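Local coordinates for fumarate lyase (PDB 3C8T), which is of the fumarate lyase superfamily, a group of largely helical proteins that commonly assemble as homotetramers, at residues Arg139-Thr144 / Leu346-Asp351; Thr258-Val263 / Arg354-His359. One frame throughout, in Å; residues are numbered along the deposited sequence.

Contact 1 of 2, residues Arg139-Thr144 / Leu346-Asp351; sequences RNHRDT and LQVFPD
With chi1 at 174°, V348 swings CG1 to the side opposite its main-chain N, while H141 turns its imidazole anti to its own carbonyl carbon (chi1 -65°); the side chains approach from opposite directions and V348 CG1 settles over one face of the H141 ring, a CH-pi contact. The pair joins a type I beta turn, H141-T144, at the C-terminal end of helix 104-140 in this fumarate lyase fold, to the short strand 347-348 and the first turn of helix 350-357. V348 CG1 lies 3.8 Å from the centroid of the H141 ring and 17° off its normal, displaced toward the CE1 rim. The ring's rotation is set from its edge: H141 ND1 and T144 OG1 are 2.8 Å apart in a hydrogen bond whose proton could belong to either, with OG1 in the ring plane. T144 N also bonds H141 O at 3.0 Å, closing the turn. Across the turn's far side, R142 forms salt bridges with D143 and with D437 on helix 432-440. V348 also packs on F160 of helix 160-185. The same T144 rotamer that puts OG1 at the ring edge turns CG2 to the proline, T144 CG2 lying 3.8 Å from P350 CB.

Contact 2 of 2, residues Thr258-Val263 / Arg354-His359; sequences TELGEV and RENLDH
N356 ND2 gives hydrogen bonds to two acceptors of the 258-263 loop, and these carry the contact. The bond from N356 ND2 to L260 O is 2.8 Å long with an N-H...O angle of 162°. The one from N356 ND2 to E262 OE2 measures 2.9 Å and is straighter, at 169°. Both acceptors lie close to the amide plane, as two trigonal N-H directions require, so together they fix how the amide is turned. At the acceptors the approach is less regular: ND2 is tilted out of the carbonyl plane of L260, and it meets OE2 on the anti side, out of the carboxylate plane. E262 reaches across because its chain is extended beyond CG (chi2 175°), arriving from the direction opposite to N356. Its carboxylate has a stronger partner in R149 of the same chain, on strand 145-150, so OE2 is held by both N356 ND2 and R149 NH2. Further out, E259 pairs with R149 and H154 of the second subunit, and N356 packs on E259 of that subunit. The buried amide thus ties helix 350-357 to a loop following the long helix 229-255, at a subunit interface of the helical homotetramer seen in the fumarate lyase superfamily.

Contacts 1 and 2 have centres about 13 Å apart, and both draw on helix 350-357: contact 1 on its N-terminal start, contact 2 on its later turn. They also touch directly, since F349 N of contact 1 and E262 O of contact 2 are 2.9 Å apart, a probable hydrogen bond in the region where strands 263-264 and 347-348 pair antiparallel. E262 takes part in both, through O with F349 N and through OE2 with N356 ND2. The F349 ring packs here too, with F349 CD2 3.3 Å from G261 O. Their environments differ: contact 1 is a surface contact within one chain, whereas contact 2 is buried and borders the second subunit.

Contact 1 of 2, residues Arg139-Thr144 / Leu346-Asp351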
ATOM      1  N   ARG A 139     -27.769  -6.071  23.309  1.00 33.19           N
ATOM      2  CA  ARG A 139     -28.997  -6.381  24.046  1.00 35.25           C
ATOM      3  C   ARG A 139     -28.866  -5.882  25.491  1.00 33.98           C
ATOM      4  O   ARG A 139     -29.657  -5.031  25.923  1.00 33.66           O
ATOM      5  CB  ARG A 139     -29.269  -7.884  23.994  1.00 35.28           C
ATOM      6  CG  ARG A 139     -30.590  -8.313  24.536  1.00 38.84           C
ATOM      7  CD  ARG A 139     -30.724  -9.891  24.401  1.00 39.98           C
ATOM      8  NE  ARG A 139     -29.464 -10.676  24.268  1.00 48.15           N
ATOM      9  CZ  ARG A 139     -29.083 -11.356  23.171  1.00 47.37           C
ATOM     10  NH1 ARG A 139     -29.828 -11.340  22.067  1.00 49.00           N
ATOM     11  NH2 ARG A 139     -27.954 -12.054  23.183  1.00 45.25           N
ATOM     12  N   ASN A 140     -27.858  -6.362  26.219  1.00 33.55           N
ATOM     13  CA  ASN A 140     -27.705  -5.966  27.633  1.00 34.09           C
ATOM     14  C   ASN A 140     -27.530  -4.456  27.868  1.00 33.23           C
ATOM     15  O   ASN A 140     -27.967  -3.938  28.890  1.00 33.32           O
ATOM     16  CB  ASN A 140     -26.550  -6.710  28.303  1.00 35.13           C
ATOM     17  CG  ASN A 140     -26.704  -8.241  28.241  1.00 38.01           C
ATOM     18  OD1 ASN A 140     -27.812  -8.775  28.051  1.00 41.04           O
ATOM     19  ND2 ASN A 140     -25.579  -8.946  28.397  1.00 40.27           N
ATOM     20  N   HIS A 141     -26.934  -3.737  26.908  1.00 32.13           N
ATOM     21  CA  HIS A 141     -26.656  -2.303  27.104  1.00 31.29           C
ATOM     22  C   HIS A 141     -27.495  -1.417  26.237  1.00 30.89           C
ATOM     23  O   HIS A 141     -27.194  -0.231  26.049  1.00 31.27           O
ATOM     24  CB  HIS A 141     -25.135  -2.035  27.012  1.00 30.89           C
ATOM     25  CG  HIS A 141     -24.383  -2.698  28.120  1.00 31.53           C
ATOM     26  ND1 HIS A 141     -24.436  -2.238  29.418  1.00 33.02           N
ATOM     27  CD2 HIS A 141     -23.662  -3.844  28.158  1.00 34.20           C
ATOM     28  CE1 HIS A 141     -23.738  -3.043  30.199  1.00 34.62           C
ATOM     29  NE2 HIS A 141     -23.242  -4.017  29.458  1.00 35.87           N
ATOM     30  N   ARG A 142     -28.550  -2.013  25.695  1.00 31.29           N
ATOM     31  CA  ARG A 142     -29.528  -1.307  24.860  1.00 31.68           C
ATOM     32  C   ARG A 142     -29.875   0.065  25.446  1.00 31.84           C
ATOM     33  O   ARG A 142     -29.954   1.037  24.714  1.00 31.81           O
ATOM     34  CB  ARG A 142     -30.804  -2.169  24.691  1.00 31.56           C
ATOM     35  CG  ARG A 142     -31.863  -1.601  23.749  1.00 30.51           C
ATOM     36  CD  ARG A 142     -33.244  -2.255  23.983  1.00 32.45           C
ATOM     37  NE  ARG A 142     -34.260  -1.825  23.008  1.00 30.35           N
ATOM     38  CZ  ARG A 142     -35.107  -0.814  23.177  1.00 29.13           C
ATOM     39  NH1 ARG A 142     -35.080  -0.086  24.294  1.00 30.29           N
ATOM     40  NH2 ARG A 142     -35.992  -0.517  22.221  1.00 29.24           N
ATOM     41  N   ASP A 143     -30.084   0.134  26.760  1.00 32.76           N
ATOM     42  CA  ASP A 143     -30.505   1.382  27.412  1.00 33.86           C
ATOM     43  C   ASP A 143     -29.423   2.057  28.283  1.00 33.03           C
ATOM     44  O   ASP A 143     -29.758   2.975  29.021  1.00 33.82           O
ATOM     45  CB  ASP A 143     -31.789   1.167  28.274  1.00 34.30           C
ATOM     46  CG  ASP A 143     -32.891   0.444  27.518  1.00 37.10           C
ATOM     47  OD1 ASP A 143     -33.542  -0.430  28.120  1.00 41.62           O
ATOM     48  OD2 ASP A 143     -33.095   0.723  26.319  1.00 41.27           O
ATOM     49  N   THR A 144     -28.175   1.585  28.236  1.00 32.23           N
ATOM     50  CA  THR A 144     -27.055   2.193  28.954  1.00 32.04           C
ATOM     51  C   THR A 144     -26.625   3.533  28.275  1.00 32.27           C
ATOM     52  O   THR A 144     -25.957   3.520  27.192  1.00 32.95           O
ATOM     53  CB  THR A 144     -25.866   1.217  28.987  1.00 32.66           C
ATOM     54  OG1 THR A 144     -26.318  -0.116  29.314  1.00 33.33           O
ATOM     55  CG2 THR A 144     -24.785   1.669  30.008  1.00 32.49           C
ATOM     56  N   LEU A 346     -15.912  -8.324  27.631  1.00 31.01           N
ATOM     57  CA  LEU A 346     -15.766  -6.855  27.799  1.00 31.26           C
ATOM     58  C   LEU A 346     -16.364  -6.350  29.150  1.00 32.28           C
ATOM     59  O   LEU A 346     -17.497  -6.703  29.475  1.00 32.69           O
ATOM     60  CB  LEU A 346     -16.404  -6.121  26.604  1.00 31.09           C
ATOM     61  CG  LEU A 346     -16.031  -4.649  26.444  1.00 29.78           C
ATOM     62  CD1 LEU A 346     -14.532  -4.557  26.100  1.00 26.94           C
ATOM     63  CD2 LEU A 346     -16.940  -3.948  25.427  1.00 29.83           C
ATOM     64  N   GLN A 347     -15.599  -5.569  29.936  1.00 32.49           N
ATOM     65  CA  GLN A 347     -16.128  -4.958  31.146  1.00 34.01           C
ATOM     66  C   GLN A 347     -16.694  -3.589  30.731  1.00 33.41           C
ATOM     67  O   GLN A 347     -15.988  -2.769  30.166  1.00 34.45           O
ATOM     68  CB  GLN A 347     -15.040  -4.796  32.212  1.00 33.42           C
ATOM     69  CG  GLN A 347     -14.246  -6.097  32.562  1.00 37.06           C
ATOM     70  CD  GLN A 347     -12.975  -5.811  33.390  1.00 39.55           C
ATOM     71  OE1 GLN A 347     -13.055  -5.336  34.553  1.00 45.49           O
ATOM     72  NE2 GLN A 347     -11.793  -6.068  32.798  1.00 42.63           N
ATOM     73  N   VAL A 348     -17.961  -3.351  30.999  1.00 32.95           N
ATOM     74  CA  VAL A 348     -18.638  -2.111  30.605  1.00 32.57           C
ATOM     75  C   VAL A 348     -18.948  -1.415  31.905  1.00 33.58           C
ATOM     76  O   VAL A 348     -19.391  -2.110  32.839  1.00 33.80           O
ATOM     77  CB  VAL A 348     -19.963  -2.423  29.852  1.00 32.13           C
ATOM     78  CG1 VAL A 348     -20.760  -1.150  29.552  1.00 30.29           C
ATOM     79  CG2 VAL A 348     -19.698  -3.228  28.556  1.00 30.47           C
ATOM     80  N   PHE A 349     -18.682  -0.094  31.998  1.00 32.74           N
ATOM     81  CA  PHE A 349     -18.846   0.678  33.260  1.00 32.96           C
ATOM     82  C   PHE A 349     -19.891   1.782  33.197  1.00 32.52           C
ATOM     83  O   PHE A 349     -19.598   2.925  32.875  1.00 32.55           O
ATOM     84  CB  PHE A 349     -17.516   1.230  33.752  1.00 32.90           C
ATOM     85  CG  PHE A 349     -16.463   0.176  33.893  1.00 33.60           C
ATOM     86  CD1 PHE A 349     -16.721  -0.982  34.649  1.00 35.49           C
ATOM     87  CD2 PHE A 349     -15.229   0.309  33.252  1.00 30.22           C
ATOM     88  CE1 PHE A 349     -15.723  -1.985  34.764  1.00 36.44           C
ATOM     89  CE2 PHE A 349     -14.245  -0.686  33.360  1.00 30.95           C
ATOM     90  CZ  PHE A 349     -14.498  -1.832  34.122  1.00 32.76           C
ATOM     91  N   PRO A 350     -21.154   1.417  33.422  1.00 32.97           N
ATOM     92  CA  PRO A 350     -22.204   2.414  33.251  1.00 32.27           C
ATOM     93  C   PRO A 350     -22.008   3.666  34.132  1.00 32.91           C
ATOM     94  O   PRO A 350     -22.423   4.762  33.725  1.00 31.88           O
ATOM     95  CB  PRO A 350     -23.466   1.628  33.573  1.00 32.78           C
ATOM     96  CG  PRO A 350     -23.078   0.181  33.146  1.00 32.40           C
ATOM     97  CD  PRO A 350     -21.695   0.079  33.724  1.00 32.06           C
ATOM     98  N   ASP A 351     -21.318   3.505  35.263  1.00 32.88           N
ATOM     99  CA  ASP A 351     -21.038   4.608  36.176  1.00 34.68           C
ATOM    100  C   ASP A 351     -20.110   5.631  35.570  1.00 33.60           C
ATOM    101  O   ASP A 351     -20.417   6.819  35.593  1.00 32.24           O
ATOM    102  CB  ASP A 351     -20.506   4.117  37.559  1.00 36.21           C
ATOM    103  CG  ASP A 351     -19.227   3.223  37.458  1.00 39.49           C
ATOM    104  OD1 ASP A 351     -18.924   2.681  36.383  1.00 43.15           O
ATOM    105  OD2 ASP A 351     -18.525   3.054  38.478  1.00 44.83           O
TER

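Contact 2 of 2, residues Thr258-Val263 / Arg354-His359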
ATOM      1  N   THR A 258      -7.554   6.983  30.488  1.00 29.22           N
ATOM      2  CA  THR A 258      -7.722   7.265  31.916  1.00 30.19           C
ATOM      3  C   THR A 258      -8.937   8.174  32.251  1.00 29.92           C
ATOM      4  O   THR A 258      -9.787   7.826  33.057  1.00 30.60           O
ATOM      5  CB  THR A 258      -6.422   7.877  32.471  1.00 29.90           C
ATOM      6  OG1 THR A 258      -5.353   6.941  32.264  1.00 26.30           O
ATOM      7  CG2 THR A 258      -6.591   8.193  33.994  1.00 32.68           C
ATOM      8  N   GLU A 259      -9.032   9.310  31.573  1.00 29.79           N
ATOM      9  CA  GLU A 259     -10.101  10.258  31.783  1.00 29.96           C
ATOM     10  C   GLU A 259     -11.474   9.768  31.314  1.00 29.84           C
ATOM     11  O   GLU A 259     -12.463  10.390  31.674  1.00 30.50           O
ATOM     12  CB  GLU A 259      -9.772  11.594  31.086  1.00 30.57           C
ATOM     13  CG  GLU A 259      -8.508  12.315  31.617  1.00 33.97           C
ATOM     14  CD  GLU A 259      -7.202  11.931  30.857  1.00 36.88           C
ATOM     15  OE1 GLU A 259      -7.202  10.904  30.121  1.00 34.78           O
ATOM     16  OE2 GLU A 259      -6.184  12.671  30.987  1.00 35.06           O
ATOM     17  N   LEU A 260     -11.540   8.728  30.465  1.00 28.21           N
ATOM     18  CA  LEU A 260     -12.818   8.155  30.045  1.00 27.45           C
ATOM     19  C   LEU A 260     -13.224   6.987  30.934  1.00 27.18           C
ATOM     20  O   LEU A 260     -14.223   7.090  31.654  1.00 26.89           O
ATOM     21  CB  LEU A 260     -12.822   7.741  28.552  1.00 27.85           C
ATOM     22  CG  LEU A 260     -13.154   8.854  27.563  1.00 28.57           C
ATOM     23  CD1 LEU A 260     -12.057   9.969  27.636  1.00 27.28           C
ATOM     24  CD2 LEU A 260     -13.278   8.321  26.134  1.00 26.94           C
ATOM     25  N   GLY A 261     -12.458   5.892  30.862  1.00 26.46           N
ATOM     26  CA  GLY A 261     -12.600   4.742  31.740  1.00 26.03           C
ATOM     27  C   GLY A 261     -13.941   4.056  31.621  1.00 26.99           C
ATOM     28  O   GLY A 261     -14.442   3.488  32.599  1.00 27.22           O
ATOM     29  N   GLU A 262     -14.502   4.061  30.414  1.00 26.82           N
ATOM     30  CA  GLU A 262     -15.856   3.589  30.185  1.00 27.79           C
ATOM     31  C   GLU A 262     -15.976   2.074  29.988  1.00 28.20           C
ATOM     32  O   GLU A 262     -17.063   1.531  30.152  1.00 27.30           O
ATOM     33  CB  GLU A 262     -16.503   4.331  29.030  1.00 27.08           C
ATOM     34  CG  GLU A 262     -16.756   5.769  29.358  1.00 28.99           C
ATOM     35  CD  GLU A 262     -17.277   6.554  28.179  1.00 33.05           C
ATOM     36  OE1 GLU A 262     -17.301   5.982  27.050  1.00 32.41           O
ATOM     37  OE2 GLU A 262     -17.652   7.734  28.379  1.00 28.62           O
ATOM     38  N   VAL A 263     -14.858   1.429  29.629  1.00 29.50           N
ATOM     39  CA  VAL A 263     -14.751  -0.028  29.468  1.00 29.64           C
ATOM     40  C   VAL A 263     -13.340  -0.518  29.819  1.00 30.96           C
ATOM     41  O   VAL A 263     -12.416   0.277  30.007  1.00 30.94           O
ATOM     42  CB  VAL A 263     -15.080  -0.533  28.000  1.00 29.73           C
ATOM     43  CG1 VAL A 263     -16.508  -0.156  27.556  1.00 28.39           C
ATOM     44  CG2 VAL A 263     -14.015  -0.091  26.993  1.00 27.89           C
ATOM     45  N   ARG A 354     -22.048   7.425  32.674  1.00 35.20           N
ATOM     46  CA  ARG A 354     -23.023   8.389  33.204  1.00 38.02           C
ATOM     47  C   ARG A 354     -22.255   9.651  33.612  1.00 37.57           C
ATOM     48  O   ARG A 354     -22.656  10.768  33.299  1.00 37.78           O
ATOM     49  CB  ARG A 354     -23.703   7.743  34.437  1.00 37.14           C
ATOM     50  CG  ARG A 354     -25.038   8.318  34.909  1.00 42.03           C
ATOM     51  CD  ARG A 354     -25.655   7.584  36.205  1.00 43.24           C
ATOM     52  NE  ARG A 354     -25.093   6.255  36.567  1.00 50.92           N
ATOM     53  CZ  ARG A 354     -25.426   5.083  35.998  1.00 54.57           C
ATOM     54  NH1 ARG A 354     -26.329   5.022  35.003  1.00 58.25           N
ATOM     55  NH2 ARG A 354     -24.844   3.957  36.408  1.00 53.23           N
ATOM     56  N   GLU A 355     -21.128   9.469  34.294  1.00 38.07           N
ATOM     57  CA  GLU A 355     -20.310  10.597  34.718  1.00 39.65           C
ATOM     58  C   GLU A 355     -19.784  11.406  33.527  1.00 38.12           C
ATOM     59  O   GLU A 355     -19.810  12.651  33.542  1.00 38.11           O
ATOM     60  CB  GLU A 355     -19.182  10.098  35.614  1.00 39.64           C
ATOM     61  CG  GLU A 355     -18.142  11.168  36.060  1.00 44.20           C
ATOM     62  CD  GLU A 355     -16.965  10.537  36.843  1.00 45.34           C
ATOM     63  OE1 GLU A 355     -15.793  10.958  36.624  1.00 49.41           O
ATOM     64  OE2 GLU A 355     -17.220   9.596  37.662  1.00 52.67           O
ATOM     65  N   ASN A 356     -19.332  10.725  32.475  1.00 35.84           N
ATOM     66  CA  ASN A 356     -18.800  11.454  31.323  1.00 34.93           C
ATOM     67  C   ASN A 356     -19.940  12.175  30.563  1.00 34.75           C
ATOM     68  O   ASN A 356     -19.770  13.292  30.078  1.00 34.57           O
ATOM     69  CB  ASN A 356     -17.963  10.528  30.406  1.00 34.64           C
ATOM     70  CG  ASN A 356     -16.744   9.930  31.128  1.00 34.44           C
ATOM     71  OD1 ASN A 356     -16.204  10.532  32.048  1.00 34.96           O
ATOM     72  ND2 ASN A 356     -16.309   8.757  30.702  1.00 33.73           N
ATOM     73  N   LEU A 357     -21.095  11.531  30.489  1.00 33.73           N
ATOM     74  CA  LEU A 357     -22.262  12.119  29.880  1.00 34.50           C
ATOM     75  C   LEU A 357     -22.662  13.436  30.587  1.00 35.29           C
ATOM     76  O   LEU A 357     -23.040  14.380  29.916  1.00 34.25           O
ATOM     77  CB  LEU A 357     -23.421  11.084  29.797  1.00 33.66           C
ATOM     78  CG  LEU A 357     -24.750  11.470  29.113  1.00 33.62           C
ATOM     79  CD1 LEU A 357     -24.619  11.884  27.663  1.00 31.26           C
ATOM     80  CD2 LEU A 357     -25.837  10.353  29.297  1.00 33.48           C
ATOM     81  N   ASP A 358     -22.541  13.496  31.920  1.00 36.84           N
ATOM     82  CA  ASP A 358     -22.803  14.729  32.673  1.00 38.94           C
ATOM     83  C   ASP A 358     -21.686  15.780  32.601  1.00 39.17           C
ATOM     84  O   ASP A 358     -21.874  16.903  33.086  1.00 39.78           O
ATOM     85  CB  ASP A 358     -23.139  14.426  34.144  1.00 40.16           C
ATOM     86  CG  ASP A 358     -24.500  13.705  34.316  1.00 44.31           C
ATOM     87  OD1 ASP A 358     -25.416  13.888  33.457  1.00 46.51           O
ATOM     88  OD2 ASP A 358     -24.654  12.948  35.324  1.00 46.43           O
ATOM     89  N   HIS A 359     -20.556  15.448  31.965  1.00 39.49           N
ATOM     90  CA  HIS A 359     -19.375  16.327  31.927  1.00 39.13           C
ATOM     91  C   HIS A 359     -19.762  17.751  31.472  1.00 38.91           C
ATOM     92  O   HIS A 359     -19.362  18.738  32.109  1.00 38.22           O
ATOM     93  CB  HIS A 359     -18.236  15.738  31.050  1.00 39.46           C
ATOM     94  CG  HIS A 359     -17.060  16.661  30.884  1.00 41.37           C
ATOM     95  ND1 HIS A 359     -17.067  17.730  30.009  1.00 43.26           N
ATOM     96  CD2 HIS A 359     -15.862  16.709  31.524  1.00 43.16           C
ATOM     97  CE1 HIS A 359     -15.928  18.394  30.116  1.00 43.66           C
ATOM     98  NE2 HIS A 359     -15.174  17.791  31.021  1.00 42.77           N
TER